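Local coordinates for protein putative aspartate aminotransferase (Thermus thermophilus, PDB 1IUG) that probably catalyses the pyridoxal-phosphate-dependent transfer of amino groups between amino acids such as aspartate and 2-oxo acids, as a class-V aminotransferase, at residues R22-H27 with A232-L237; A31-F36 with E224-W229; N70-G75 with A97-E102; R77-V82 with V117-Y122. All coordinates share one frame; numbering follows the deposited sequence.

Contact 1: R22-H27 with A232-L237. With PO4 (phosphate ion), chain D.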
loop_
_atom_site.group_PDB
_atom_site.type_symbol
_atom_site.label_atom_id
_atom_site.label_comp_id
_atom_site.label_asym_id
_atom_site.label_seq_id
_atom_site.Cartn_x
_atom_site.Cartn_y
_atom_site.Cartn_z
ATOM N N ARG A 22 14.710 10.967 6.400
ATOM C CA ARG A 22 14.742 12.105 5.483
ATOM C C ARG A 22 13.402 12.831 5.450
ATOM O O ARG A 22 12.346 12.209 5.600
ATOM C CB ARG A 22 15.096 11.642 4.066
ATOM C CG ARG A 22 16.460 10.990 3.930
ATOM C CD ARG A 22 17.576 11.932 4.332
ATOM N NE ARG A 22 18.873 11.258 4.316
ATOM C CZ ARG A 22 20.044 11.876 4.444
ATOM N NH1 ARG A 22 20.093 13.196 4.595
ATOM N NH2 ARG A 22 21.168 11.170 4.433
ATOM N N PRO A 23 13.429 14.169 5.278
ATOM C CA PRO A 23 12.196 14.963 5.225
ATOM C C PRO A 23 11.344 14.519 4.035
ATOM O O PRO A 23 11.868 14.023 3.038
ATOM C CB PRO A 23 12.718 16.391 5.044
ATOM C CG PRO A 23 14.042 16.356 5.759
ATOM C CD PRO A 23 14.616 15.045 5.272
ATOM N N GLN A 24 10.031 14.690 4.156
ATOM C CA GLN A 24 9.089 14.294 3.114
ATOM C C GLN A 24 9.314 14.979 1.761
ATOM O O GLN A 24 9.454 16.204 1.683
ATOM C CB GLN A 24 7.653 14.558 3.584
ATOM C CG GLN A 24 6.573 14.036 2.652
ATOM C CD GLN A 24 6.495 12.522 2.643
ATOM O OE1 GLN A 24 6.428 11.888 3.697
ATOM N NE2 GLN A 24 6.494 11.933 1.448
ATOM N N LEU A 25 9.344 14.171 0.703
ATOM C CA LEU A 25 9.518 14.668 -0.660
ATOM C C LEU A 25 8.195 14.581 -1.412
ATOM O O LEU A 25 7.403 13.663 -1.183
ATOM C CB LEU A 25 10.555 13.831 -1.420
ATOM C CG LEU A 25 12.046 13.959 -1.100
ATOM C CD1 LEU A 25 12.824 13.020 -2.012
ATOM C CD2 LEU A 25 12.518 15.399 -1.298
ATOM N N HIS A 26 7.946 15.545 -2.294
ATOM C CA HIS A 26 6.729 15.520 -3.095
ATOM C C HIS A 26 7.042 14.605 -4.275
ATOM O O HIS A 26 8.080 14.754 -4.920
ATOM C CB HIS A 26 6.349 16.917 -3.588
ATOM C CG HIS A 26 5.004 16.972 -4.240
ATOM N ND1 HIS A 26 4.824 16.795 -5.594
ATOM C CD2 HIS A 26 3.768 17.149 -3.718
ATOM C CE1 HIS A 26 3.536 16.861 -5.879
ATOM N NE2 HIS A 26 2.873 17.074 -4.757
ATOM N N HIS A 27 6.149 13.657 -4.544
ATOM C CA HIS A 27 6.332 12.679 -5.616
ATOM C C HIS A 27 6.404 13.211 -7.052
ATOM O O HIS A 27 6.775 12.469 -7.965
ATOM C CB HIS A 27 5.260 11.594 -5.518
ATOM C CG HIS A 27 3.863 12.108 -5.683
ATOM N ND1 HIS A 27 3.350 13.130 -4.915
ATOM C CD2 HIS A 27 2.873 11.737 -6.528
ATOM C CE1 HIS A 27 2.102 13.367 -5.280
ATOM N NE2 HIS A 27 1.789 12.534 -6.256
ATOM N N ALA A 232 4.369 5.331 -2.109
ATOM C CA ALA A 232 5.004 5.418 -0.795
ATOM C C ALA A 232 6.475 5.740 -1.099
ATOM O O ALA A 232 7.363 4.891 -0.967
ATOM C CB ALA A 232 4.872 4.090 -0.054
ATOM N N ILE A 233 6.701 6.979 -1.535
ATOM C CA ILE A 233 8.012 7.488 -1.927
ATOM C C ILE A 233 9.123 7.318 -0.891
ATOM O O ILE A 233 10.287 7.136 -1.253
ATOM C CB ILE A 233 7.898 8.976 -2.383
ATOM C CG1 ILE A 233 9.187 9.439 -3.067
ATOM C CG2 ILE A 233 7.533 9.873 -1.207
ATOM C CD1 ILE A 233 9.468 8.730 -4.382
ATOM N N ASN A 234 8.760 7.350 0.390
ATOM C CA ASN A 234 9.723 7.186 1.484
ATOM C C ASN A 234 10.314 5.774 1.441
ATOM O O ASN A 234 11.519 5.585 1.626
ATOM C CB ASN A 234 9.039 7.406 2.841
ATOM C CG ASN A 234 8.281 8.723 2.910
ATOM O OD1 ASN A 234 7.328 8.947 2.158
ATOM N ND2 ASN A 234 8.695 9.597 3.821
ATOM N N LEU A 235 9.446 4.788 1.226
ATOM C CA LEU A 235 9.858 3.391 1.141
ATOM C C LEU A 235 10.660 3.149 -0.138
ATOM O O LEU A 235 11.596 2.356 -0.145
ATOM C CB LEU A 235 8.637 2.472 1.176
ATOM C CG LEU A 235 7.739 2.529 2.413
ATOM C CD1 LEU A 235 6.639 1.493 2.278
ATOM C CD2 LEU A 235 8.541 2.262 3.665
ATOM N N VAL A 236 10.283 3.829 -1.219
ATOM C CA VAL A 236 10.984 3.702 -2.492
ATOM C C VAL A 236 12.438 4.135 -2.305
ATOM O O VAL A 236 13.352 3.502 -2.841
ATOM C CB VAL A 236 10.298 4.542 -3.608
ATOM C CG1 VAL A 236 11.127 4.519 -4.885
ATOM C CG2 VAL A 236 8.912 3.989 -3.895
ATOM N N LEU A 237 12.645 5.187 -1.511
ATOM C CA LEU A 237 13.986 5.694 -1.211
ATOM C C LEU A 237 14.796 4.615 -0.507
ATOM O O LEU A 237 15.970 4.401 -0.822
ATOM C CB LEU A 237 13.912 6.927 -0.308
ATOM C CG LEU A 237 13.882 8.292 -0.989
ATOM C CD1 LEU A 237 13.470 9.365 0.016
ATOM C CD2 LEU A 237 15.256 8.590 -1.582
HETATM P P PO4 D . -2.936 11.482 -7.372
HETATM O O1 PO4 D . -3.343 12.963 -7.328
HETATM O O2 PO4 D . -3.595 10.694 -6.235
HETATM O O3 PO4 D . -3.279 10.855 -8.718
HETATM O O4 PO4 D . -1.378 11.438 -7.159
HETATM O O HOH W 1 10.612 10.048 5.710
#
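Gln24 and Asn234 clasp each other through their side-chain amides. Asn234 ND2 donates to Gln24 OE1 at 3.2 Å, and Gln24 NE2 returns a bond of 3.2 Å to Asn234 OD1. The pair is not flat: the amide planes are turned 54° apart, and Asn234 ND2 stands well above the carbonyl plane of Gln24. This twist also brings two acceptors, Gln24 OE1 and Asn234 OD1, to within 3.4 Å. Beside the amides lies an apolar patch. Ile233 CG2 lies 3.5 Å from Gln24 NE2, and one turn further along the helix Leu237 CD1 meets Leu25 CD1 at 4.2 Å.

The Gln24 chain bends at chi2 (70°), which carries its amide back to its own segment, where NE2 gives its other hydrogen to Leu25 O at 3.3 Å. Asn234 ND2 likewise has a second partner, a water that in turn donates to Arg22 O. Ala232 sits at the N-cap position of helix 233-246, its N bonded to Thr57 OG1. Val10 of the second subunit packs on Gln24, and His27 NE2 makes a weak bond to a phosphate ion, probably from the crystallisation liquor, that is also held by Arg89 of that subunit. A leucine in place of Gln24 would probably leave the amide of Asn234 without its mate in a buried place and Leu25 O without this donor.

A glutamine and an asparagine suit the site because each offers a donor and an acceptor: the loop is tied to the first turn of the helix by matched neutral groups, with no charge buried between them.

Contact 2: A31-F36 with E224-W229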
loop_
_atom_site.group_PDB
_atom_site.type_symbol
_atom_site.label_atom_id
_atom_site.label_comp_id
_atom_site.label_asym_id
_atom_site.label_seq_id
_atom_site.Cartn_x
_atom_site.Cartn_y
_atom_site.Cartn_z
ATOM N N ALA A 31 13.366 15.545 -8.186
ATOM C CA ALA A 31 14.178 14.721 -7.296
ATOM C C ALA A 31 13.511 13.367 -7.070
ATOM O O ALA A 31 14.181 12.329 -7.059
ATOM C CB ALA A 31 14.380 15.429 -5.967
ATOM N N ALA A 32 12.189 13.391 -6.900
ATOM C CA ALA A 32 11.405 12.180 -6.671
ATOM C C ALA A 32 11.375 11.297 -7.910
ATOM O O ALA A 32 11.520 10.078 -7.804
ATOM C CB ALA A 32 9.985 12.539 -6.240
ATOM N N ARG A 33 11.185 11.923 -9.073
ATOM C CA ARG A 33 11.142 11.227 -10.364
ATOM C C ARG A 33 12.402 10.391 -10.528
ATOM O O ARG A 33 12.336 9.198 -10.824
ATOM C CB ARG A 33 11.137 12.226 -11.524
ATOM C CG ARG A 33 10.067 13.286 -11.521
ATOM C CD ARG A 33 8.660 12.735 -11.577
ATOM N NE ARG A 33 7.680 13.816 -11.708
ATOM C CZ ARG A 33 7.709 14.766 -12.644
ATOM N NH1 ARG A 33 8.673 14.795 -13.560
ATOM N NH2 ARG A 33 6.756 15.689 -12.675
ATOM N N GLU A 34 13.547 11.049 -10.367
ATOM C CA GLU A 34 14.846 10.406 -10.519
ATOM C C GLU A 34 15.066 9.254 -9.558
ATOM O O GLU A 34 15.583 8.218 -9.960
ATOM C CB GLU A 34 15.975 11.437 -10.431
ATOM C CG GLU A 34 16.009 12.356 -11.650
ATOM C CD GLU A 34 17.069 13.444 -11.580
ATOM O OE1 GLU A 34 16.889 14.478 -12.264
ATOM O OE2 GLU A 34 18.079 13.269 -10.861
ATOM N N VAL A 35 14.642 9.419 -8.306
ATOM C CA VAL A 35 14.780 8.351 -7.316
ATOM C C VAL A 35 13.893 7.180 -7.733
ATOM O O VAL A 35 14.315 6.027 -7.691
ATOM C CB VAL A 35 14.378 8.815 -5.894
ATOM C CG1 VAL A 35 14.387 7.638 -4.934
ATOM C CG2 VAL A 35 15.345 9.868 -5.400
ATOM N N PHE A 36 12.679 7.494 -8.177
ATOM C CA PHE A 36 11.730 6.475 -8.614
ATOM C C PHE A 36 12.307 5.719 -9.809
ATOM O O PHE A 36 12.323 4.491 -9.819
ATOM C CB PHE A 36 10.390 7.114 -8.980
ATOM C CG PHE A 36 9.234 6.168 -8.908
ATOM C CD1 PHE A 36 8.617 5.901 -7.686
ATOM C CD2 PHE A 36 8.755 5.538 -10.056
ATOM C CE1 PHE A 36 7.539 5.018 -7.605
ATOM C CE2 PHE A 36 7.680 4.656 -9.987
ATOM C CZ PHE A 36 7.068 4.395 -8.757
ATOM N N GLU A 224 7.932 7.120 -17.108
ATOM C CA GLU A 224 8.438 8.480 -16.959
ATOM C C GLU A 224 8.849 8.849 -15.529
ATOM O O GLU A 224 9.124 10.011 -15.241
ATOM C CB GLU A 224 7.396 9.479 -17.478
ATOM C CG GLU A 224 7.987 10.811 -17.948
ATOM C CD GLU A 224 6.927 11.840 -18.323
ATOM O OE1 GLU A 224 6.104 11.557 -19.224
ATOM O OE2 GLU A 224 6.927 12.935 -17.715
ATOM N N GLY A 225 8.890 7.868 -14.634
ATOM C CA GLY A 225 9.282 8.147 -13.263
ATOM C C GLY A 225 8.140 8.600 -12.375
ATOM O O GLY A 225 8.368 9.134 -11.287
ATOM N N GLU A 226 6.911 8.406 -12.848
ATOM C CA GLU A 226 5.720 8.775 -12.089
ATOM C C GLU A 226 5.045 7.476 -11.676
ATOM O O GLU A 226 5.603 6.392 -11.830
ATOM C CB GLU A 226 4.726 9.548 -12.964
ATOM C CG GLU A 226 5.330 10.471 -14.007
ATOM C CD GLU A 226 5.585 11.874 -13.500
ATOM O OE1 GLU A 226 5.193 12.191 -12.354
ATOM O OE2 GLU A 226 6.175 12.667 -14.264
ATOM N N SER A 227 3.828 7.603 -11.165
ATOM C CA SER A 227 3.016 6.463 -10.759
ATOM C C SER A 227 1.572 6.921 -10.931
ATOM O O SER A 227 1.308 8.124 -11.026
ATOM C CB SER A 227 3.311 6.036 -9.312
ATOM O OG SER A 227 3.104 7.097 -8.398
ATOM N N ALA A 228 0.654 5.968 -11.044
ATOM C CA ALA A 228 -0.754 6.297 -11.234
ATOM C C ALA A 228 -1.288 7.156 -10.091
ATOM O O ALA A 228 -1.935 8.172 -10.330
ATOM C CB ALA A 228 -1.576 5.028 -11.374
ATOM N N TRP A 229 -0.984 6.762 -8.857
ATOM C CA TRP A 229 -1.442 7.486 -7.667
ATOM C C TRP A 229 -0.218 7.889 -6.845
ATOM O O TRP A 229 0.913 7.740 -7.308
ATOM C CB TRP A 229 -2.364 6.589 -6.827
ATOM C CG TRP A 229 -3.031 5.498 -7.621
ATOM C CD1 TRP A 229 -2.767 4.156 -7.557
ATOM C CD2 TRP A 229 -4.029 5.661 -8.637
ATOM N NE1 TRP A 229 -3.533 3.478 -8.474
ATOM C CE2 TRP A 229 -4.316 4.376 -9.149
ATOM C CE3 TRP A 229 -4.709 6.771 -9.164
ATOM C CZ2 TRP A 229 -5.256 4.168 -10.168
ATOM C CZ3 TRP A 229 -5.644 6.563 -10.177
ATOM C CH2 TRP A 229 -5.907 5.270 -10.666
#
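Arg33 and Phe36, one turn apart on helix 30-47, close over the backbone of Gly225 and Glu226, and the two ends of the contact differ in character. The tight end is at Gly225. Its carbonyl oxygen receives a CA-H...O contact from Arg33 CA at 3.6 Å and lies 3.7 Å from Phe36 CB, while the Phe36 ring meets the next peptide obliquely, its CE2 3.3 Å from Glu226 O. Glycine suits this spot: at its positive phi (86°) a CB would be jammed against the preceding carbonyl and would lie only 3.1 Å from Arg33 O. Phe36 CZ ends against Ser227 CB at 4.1 Å, so a broad apolar ring fills the buried side.

Toward solvent the contact is looser and electrostatic. Both Arg33 and Glu226 bend at chi2, and the carboxylate comes over a face of the guanidinium, with Glu226 OE2 3.1 Å from Arg33 CZ. The salt bridge between Arg33 NE and Glu226 OE1, 3.0 Å long, therefore rests on charge alone, since no N-H points at the oxygen. Glu226 OE1 has a second positive partner in Arg28, and Glu224 adds a more distant negative charge.

Gly225 is also the C-prime residue of a Schellman motif that ends helix 215-222, so the segment 224-229 leaves that helix just where helix 30-47 presses on it. Phe36 is wedged further between Gln222 of helix 215-222 and Val236 of helix 233-246. At the far end of the loop Trp229 stacks with Tyr212 and packs on the cofactor-bearing lysine side chain of the second subunit.

Contact 3: N70-G75 with A97-E102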
loop_
_atom_site.group_PDB
_atom_site.type_symbol
_atom_site.label_atom_id
_atom_site.label_comp_id
_atom_site.label_asym_id
_atom_site.label_seq_id
_atom_site.Cartn_x
_atom_site.Cartn_y
_atom_site.Cartn_z
ATOM N N ASN A 70 -3.809 -8.910 -14.682
ATOM C CA ASN A 70 -3.334 -8.272 -15.899
ATOM C C ASN A 70 -2.726 -9.151 -16.983
ATOM O O ASN A 70 -2.355 -8.647 -18.042
ATOM C CB ASN A 70 -2.374 -7.134 -15.541
ATOM C CG ASN A 70 -3.078 -5.972 -14.865
ATOM O OD1 ASN A 70 -3.364 -4.959 -15.496
ATOM N ND2 ASN A 70 -3.362 -6.116 -13.577
ATOM N N LEU A 71 -2.615 -10.451 -16.725
ATOM C CA LEU A 71 -2.048 -11.374 -17.708
ATOM C C LEU A 71 -3.022 -12.461 -18.132
ATOM O O LEU A 71 -2.799 -13.140 -19.129
ATOM C CB LEU A 71 -0.768 -12.018 -17.176
ATOM C CG LEU A 71 0.452 -11.099 -17.130
ATOM C CD1 LEU A 71 1.601 -11.821 -16.466
ATOM C CD2 LEU A 71 0.823 -10.646 -18.533
ATOM N N PHE A 72 -4.096 -12.624 -17.369
ATOM C CA PHE A 72 -5.098 -13.636 -17.665
ATOM C C PHE A 72 -6.501 -13.034 -17.643
ATOM O O PHE A 72 -6.862 -12.293 -16.722
ATOM C CB PHE A 72 -5.002 -14.789 -16.659
ATOM C CG PHE A 72 -3.662 -15.474 -16.643
ATOM C CD1 PHE A 72 -2.722 -15.170 -15.659
ATOM C CD2 PHE A 72 -3.330 -16.408 -17.622
ATOM C CE1 PHE A 72 -1.467 -15.785 -15.650
ATOM C CE2 PHE A 72 -2.083 -17.028 -17.625
ATOM C CZ PHE A 72 -1.147 -16.716 -16.636
ATOM N N ALA A 73 -7.268 -13.316 -18.693
ATOM C CA ALA A 73 -8.637 -12.825 -18.802
ATOM C C ALA A 73 -9.581 -13.874 -18.218
ATOM O O ALA A 73 -9.221 -15.051 -18.118
ATOM C CB ALA A 73 -8.982 -12.542 -20.260
ATOM N N PRO A 74 -10.790 -13.458 -17.799
ATOM C CA PRO A 74 -11.778 -14.377 -17.220
ATOM C C PRO A 74 -12.092 -15.552 -18.145
ATOM O O PRO A 74 -12.249 -15.375 -19.352
ATOM C CB PRO A 74 -13.001 -13.480 -17.031
ATOM C CG PRO A 74 -12.396 -12.149 -16.761
ATOM C CD PRO A 74 -11.311 -12.079 -17.803
ATOM N N GLY A 75 -12.162 -16.748 -17.568
ATOM C CA GLY A 75 -12.453 -17.935 -18.350
ATOM C C GLY A 75 -11.240 -18.735 -18.796
ATOM O O GLY A 75 -11.381 -19.895 -19.190
ATOM N N ALA A 97 -10.201 -14.118 -9.548
ATOM C CA ALA A 97 -9.957 -13.436 -10.816
ATOM C C ALA A 97 -10.817 -14.018 -11.950
ATOM O O ALA A 97 -10.707 -13.603 -13.106
ATOM C CB ALA A 97 -8.482 -13.512 -11.170
ATOM N N GLY A 98 -11.656 -14.995 -11.611
ATOM C CA GLY A 98 -12.536 -15.615 -12.590
ATOM C C GLY A 98 -11.863 -16.546 -13.584
ATOM O O GLY A 98 -12.210 -16.553 -14.768
ATOM N N LEU A 99 -10.918 -17.349 -13.102
ATOM C CA LEU A 99 -10.198 -18.286 -13.960
ATOM C C LEU A 99 -10.570 -19.733 -13.646
ATOM O O LEU A 99 -10.993 -20.047 -12.528
ATOM C CB LEU A 99 -8.683 -18.120 -13.774
ATOM C CG LEU A 99 -8.055 -16.740 -13.985
ATOM C CD1 LEU A 99 -6.561 -16.820 -13.713
ATOM C CD2 LEU A 99 -8.314 -16.250 -15.395
ATOM N N VAL A 100 -10.419 -20.607 -14.640
ATOM C CA VAL A 100 -10.690 -22.030 -14.458
ATOM C C VAL A 100 -9.372 -22.592 -13.931
ATOM O O VAL A 100 -8.370 -22.643 -14.650
ATOM C CB VAL A 100 -11.087 -22.717 -15.782
ATOM C CG1 VAL A 100 -11.540 -24.142 -15.506
ATOM C CG2 VAL A 100 -12.195 -21.933 -16.471
ATOM N N VAL A 101 -9.386 -23.032 -12.677
ATOM C CA VAL A 101 -8.173 -23.507 -12.033
ATOM C C VAL A 101 -8.013 -24.989 -11.702
ATOM O O VAL A 101 -8.834 -25.575 -10.983
ATOM C CB VAL A 101 -7.932 -22.697 -10.728
ATOM C CG1 VAL A 101 -6.554 -22.996 -10.157
ATOM C CG2 VAL A 101 -8.092 -21.203 -10.991
ATOM N N GLU A 102 -6.935 -25.581 -12.221
ATOM C CA GLU A 102 -6.603 -26.968 -11.917
ATOM C C GLU A 102 -5.659 -26.873 -10.729
ATOM O O GLU A 102 -4.578 -26.298 -10.819
ATOM C CB GLU A 102 -5.907 -27.690 -13.075
ATOM C CG GLU A 102 -5.425 -29.092 -12.674
ATOM C CD GLU A 102 -5.068 -29.973 -13.856
ATOM O OE1 GLU A 102 -3.914 -30.452 -13.919
ATOM O OE2 GLU A 102 -5.946 -30.209 -14.713
#
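Phe72 meets Leu99 at the root of its flat ring: CB lies 3.8 Å from Leu99 CD2, and the ring, with Leu99 CD1 placed obliquely to it, runs on to pack against Val78 of strand 77-82. Beyond it the puckered Pro74 ring sets CB 3.9 Å from Gly98 O. Leu99 CG stands anti to its carbonyl carbon (chi1 -56°); CD1 continues the extended chain, while the second branch, CD2, comes to 3.1 Å from Ala73 O. A branched leucine fits here because its two methyls straddle Phe72 CB while one of them also presses on the neighbouring carbonyl.

The backbone supplies the polar link. Gly75 N donates to Gly98 O at 2.8 Å, and the same oxygen takes a CA-H...O contact from Pro74 CA at 3.3 Å, so adjacent residues grip it together. Val100 CG2 then lies 3.5 Å from Gly75 O, at the more exposed margin. Both glycines answer to backbone shape. Gly75 has a positive phi (96°) at which a side chain would jam against the preceding carbonyl, and Gly98, also at positive phi, ends helix 85-96 in a Schellman motif.

Outside the two segments Arg209 NH1 bonds to Phe72 O, and Val68 of helix 60-71 packs on Leu99. The bond from Gly75 to Gly98 precedes the pairing of Val100 with Glu76 and Val78. The turn after helix 85-96 thus starts the last leg of a beta-alpha-beta crossover between the parallel strands 77-82 and 100-105, part of the large domain of a fold-type I pyridoxal-phosphate enzyme.

Contact 4: R77-V82 with V117-Y122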
loop_
_atom_site.group_PDB
_atom_site.type_symbol
_atom_site.label_atom_id
_atom_site.label_comp_id
_atom_site.label_asym_id
_atom_site.label_seq_id
_atom_site.Cartn_x
_atom_site.Cartn_y
_atom_site.Cartn_z
ATOM N N ARG A 77 -7.792 -20.973 -18.808
ATOM C CA ARG A 77 -7.295 -22.177 -18.135
ATOM C C ARG A 77 -5.914 -21.971 -17.497
ATOM O O ARG A 77 -4.945 -21.662 -18.194
ATOM C CB ARG A 77 -7.174 -23.291 -19.184
ATOM C CG ARG A 77 -8.257 -24.364 -19.218
ATOM C CD ARG A 77 -8.361 -25.174 -17.937
ATOM N NE ARG A 77 -8.887 -26.508 -18.235
ATOM C CZ ARG A 77 -8.629 -27.606 -17.528
ATOM N NH1 ARG A 77 -7.847 -27.550 -16.459
ATOM N NH2 ARG A 77 -9.140 -28.772 -17.903
ATOM N N VAL A 78 -5.816 -22.156 -16.184
ATOM C CA VAL A 78 -4.528 -22.012 -15.505
ATOM C C VAL A 78 -4.255 -23.163 -14.547
ATOM O O VAL A 78 -5.154 -23.669 -13.874
ATOM C CB VAL A 78 -4.378 -20.668 -14.736
ATOM C CG1 VAL A 78 -4.432 -19.491 -15.703
ATOM C CG2 VAL A 78 -5.431 -20.546 -13.646
ATOM N N LEU A 79 -2.996 -23.576 -14.509
ATOM C CA LEU A 79 -2.565 -24.663 -13.650
ATOM C C LEU A 79 -1.864 -24.073 -12.424
ATOM O O LEU A 79 -0.912 -23.303 -12.555
ATOM C CB LEU A 79 -1.632 -25.583 -14.441
ATOM C CG LEU A 79 -1.007 -26.805 -13.777
ATOM C CD1 LEU A 79 -2.076 -27.646 -13.112
ATOM C CD2 LEU A 79 -0.267 -27.607 -14.836
ATOM N N VAL A 80 -2.360 -24.420 -11.238
ATOM C CA VAL A 80 -1.798 -23.919 -9.988
ATOM C C VAL A 80 -1.473 -25.023 -8.984
ATOM O O VAL A 80 -2.374 -25.594 -8.359
ATOM C CB VAL A 80 -2.763 -22.913 -9.295
ATOM C CG1 VAL A 80 -2.147 -22.384 -8.008
ATOM C CG2 VAL A 80 -3.111 -21.767 -10.238
ATOM N N PRO A 81 -0.182 -25.372 -8.849
ATOM C CA PRO A 81 0.241 -26.408 -7.905
ATOM C C PRO A 81 0.173 -25.818 -6.500
ATOM O O PRO A 81 0.533 -24.657 -6.292
ATOM C CB PRO A 81 1.696 -26.663 -8.304
ATOM C CG PRO A 81 1.753 -26.245 -9.734
ATOM C CD PRO A 81 0.932 -24.993 -9.731
ATOM N N VAL A 82 -0.304 -26.605 -5.542
ATOM C CA VAL A 82 -0.404 -26.140 -4.169
ATOM C C VAL A 82 0.414 -27.037 -3.248
ATOM O O VAL A 82 0.204 -28.249 -3.188
ATOM C CB VAL A 82 -1.870 -26.057 -3.705
ATOM C CG1 VAL A 82 -1.943 -25.618 -2.244
ATOM C CG2 VAL A 82 -2.628 -25.073 -4.580
ATOM N N VAL A 117 3.554 -30.858 -14.379
ATOM C CA VAL A 117 3.031 -29.671 -15.044
ATOM C C VAL A 117 3.132 -29.733 -16.564
ATOM O O VAL A 117 2.735 -28.794 -17.259
ATOM C CB VAL A 117 3.708 -28.377 -14.526
ATOM C CG1 VAL A 117 3.468 -28.230 -13.027
ATOM C CG2 VAL A 117 5.207 -28.381 -14.843
ATOM N N ALA A 118 3.666 -30.837 -17.082
ATOM C CA ALA A 118 3.794 -31.012 -18.526
ATOM C C ALA A 118 2.435 -31.440 -19.094
ATOM O O ALA A 118 2.271 -32.561 -19.570
ATOM C CB ALA A 118 4.876 -32.052 -18.840
ATOM N N LYS A 119 1.463 -30.535 -18.996
ATOM C CA LYS A 119 0.094 -30.747 -19.462
ATOM C C LYS A 119 -0.216 -29.778 -20.597
ATOM O O LYS A 119 0.046 -28.584 -20.476
ATOM C CB LYS A 119 -0.905 -30.385 -18.361
ATOM C CG LYS A 119 -0.975 -31.185 -17.078
ATOM C CD LYS A 119 -1.315 -32.637 -17.295
ATOM C CE LYS A 119 -1.418 -33.366 -15.958
ATOM N NZ LYS A 119 -1.181 -32.473 -14.776
ATOM N N GLU A 120 -0.837 -30.264 -21.665
ATOM C CA GLU A 120 -1.209 -29.384 -22.769
ATOM C C GLU A 120 -2.631 -28.872 -22.524
ATOM O O GLU A 120 -3.435 -29.551 -21.883
ATOM C CB GLU A 120 -1.134 -30.120 -24.112
ATOM C CG GLU A 120 -1.961 -31.397 -24.174
ATOM C CD GLU A 120 -1.961 -32.037 -25.552
ATOM O OE1 GLU A 120 -0.886 -32.101 -26.192
ATOM O OE2 GLU A 120 -3.045 -32.485 -25.992
ATOM N N GLY A 121 -2.916 -27.659 -22.989
ATOM C CA GLY A 121 -4.247 -27.094 -22.825
ATOM C C GLY A 121 -4.415 -25.963 -21.820
ATOM O O GLY A 121 -5.540 -25.523 -21.569
ATOM N N TYR A 122 -3.314 -25.477 -21.252
ATOM C CA TYR A 122 -3.392 -24.399 -20.270
ATOM C C TYR A 122 -2.767 -23.107 -20.767
ATOM O O TYR A 122 -1.738 -23.113 -21.447
ATOM C CB TYR A 122 -2.749 -24.822 -18.948
ATOM C CG TYR A 122 -3.309 -26.109 -18.397
ATOM C CD1 TYR A 122 -2.822 -27.336 -18.834
ATOM C CD2 TYR A 122 -4.356 -26.107 -17.472
ATOM C CE1 TYR A 122 -3.363 -28.528 -18.375
ATOM C CE2 TYR A 122 -4.905 -27.304 -16.999
ATOM C CZ TYR A 122 -4.399 -28.510 -17.460
ATOM O OH TYR A 122 -4.918 -29.708 -17.026
#
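On one face of the seven-stranded sheet, Leu79 and Arg77 of strand 77-82 are covered by Val117 and Tyr122 of the loop that leads into strand 124-128. Leu79 is the apolar centre. The strand backbone sets its CB over one face of the Tyr122 ring, 4.1 Å from CD2 of that ring, and with CG anti to the backbone N (chi1 179°) the methyls are carried off toward the loop, Leu79 CD2 lying 4.1 Å from Val117 CB. Lys119 CG flanks the same methyl at 4.3 Å. Pro81 CG lies 4.2 Å from Val117 CG1, so Leu79 and Pro81 of the strand and Val117 of the loop form a continuous apolar patch between the two.

Arg77 closes the exposed end. Its CB sits 3.7 Å from Gly121 O, and its chain, bent at chi2, brings NH1 obliquely to 3.0 Å from Tyr122 CE2, the guanidinium and ring planes standing 84° apart. Gly121, at phi 108°, takes a turn that suits glycine. Tyrosine unites both demands at its place: its ring covers Leu79, and its OH is hydrogen-bonded to Glu102 OE2. An alanine here would probably uncover Leu79 CB, open a gap beside the Arg77 guanidinium and cost Glu102 this hydroxyl partner.

The polar end of Lys119 binds Asp116 O within the loop, and Asn151 holds the backbone at Lys119 and Tyr122. Strand 77-82 itself runs between the parallel strands 100-105 and 124-128. While Leu79 and Pro81 turn to the loop, Val80 and Val82 point to the other face of the sheet, where Tyr91 of helix 85-96 covers them.

In the fold
The contacts form two pairs. Contacts 1 and 2, centres 10 Å apart, meet where helix 30-47 of contact 2 packs on helix 233-246 of contact 1: Leu237 CD2 lies 3.6 Å from Val35 CG1. Contacts 3 and 4, with centres 12 Å apart, meet along neighbouring strands, where Glu102 O and Val80 N make a probable backbone hydrogen bond of 2.9 Å. The pairs are well separated; the centres of contacts 1 and 4 are 41 Å apart, on opposite sides of the chain's centre. Contact 1 borders the second subunit broadly, contact 2 only through Trp229, beside the cofactor-bearing lysine there, whereas contacts 3 and 4 are touched by no other chain of the assembly.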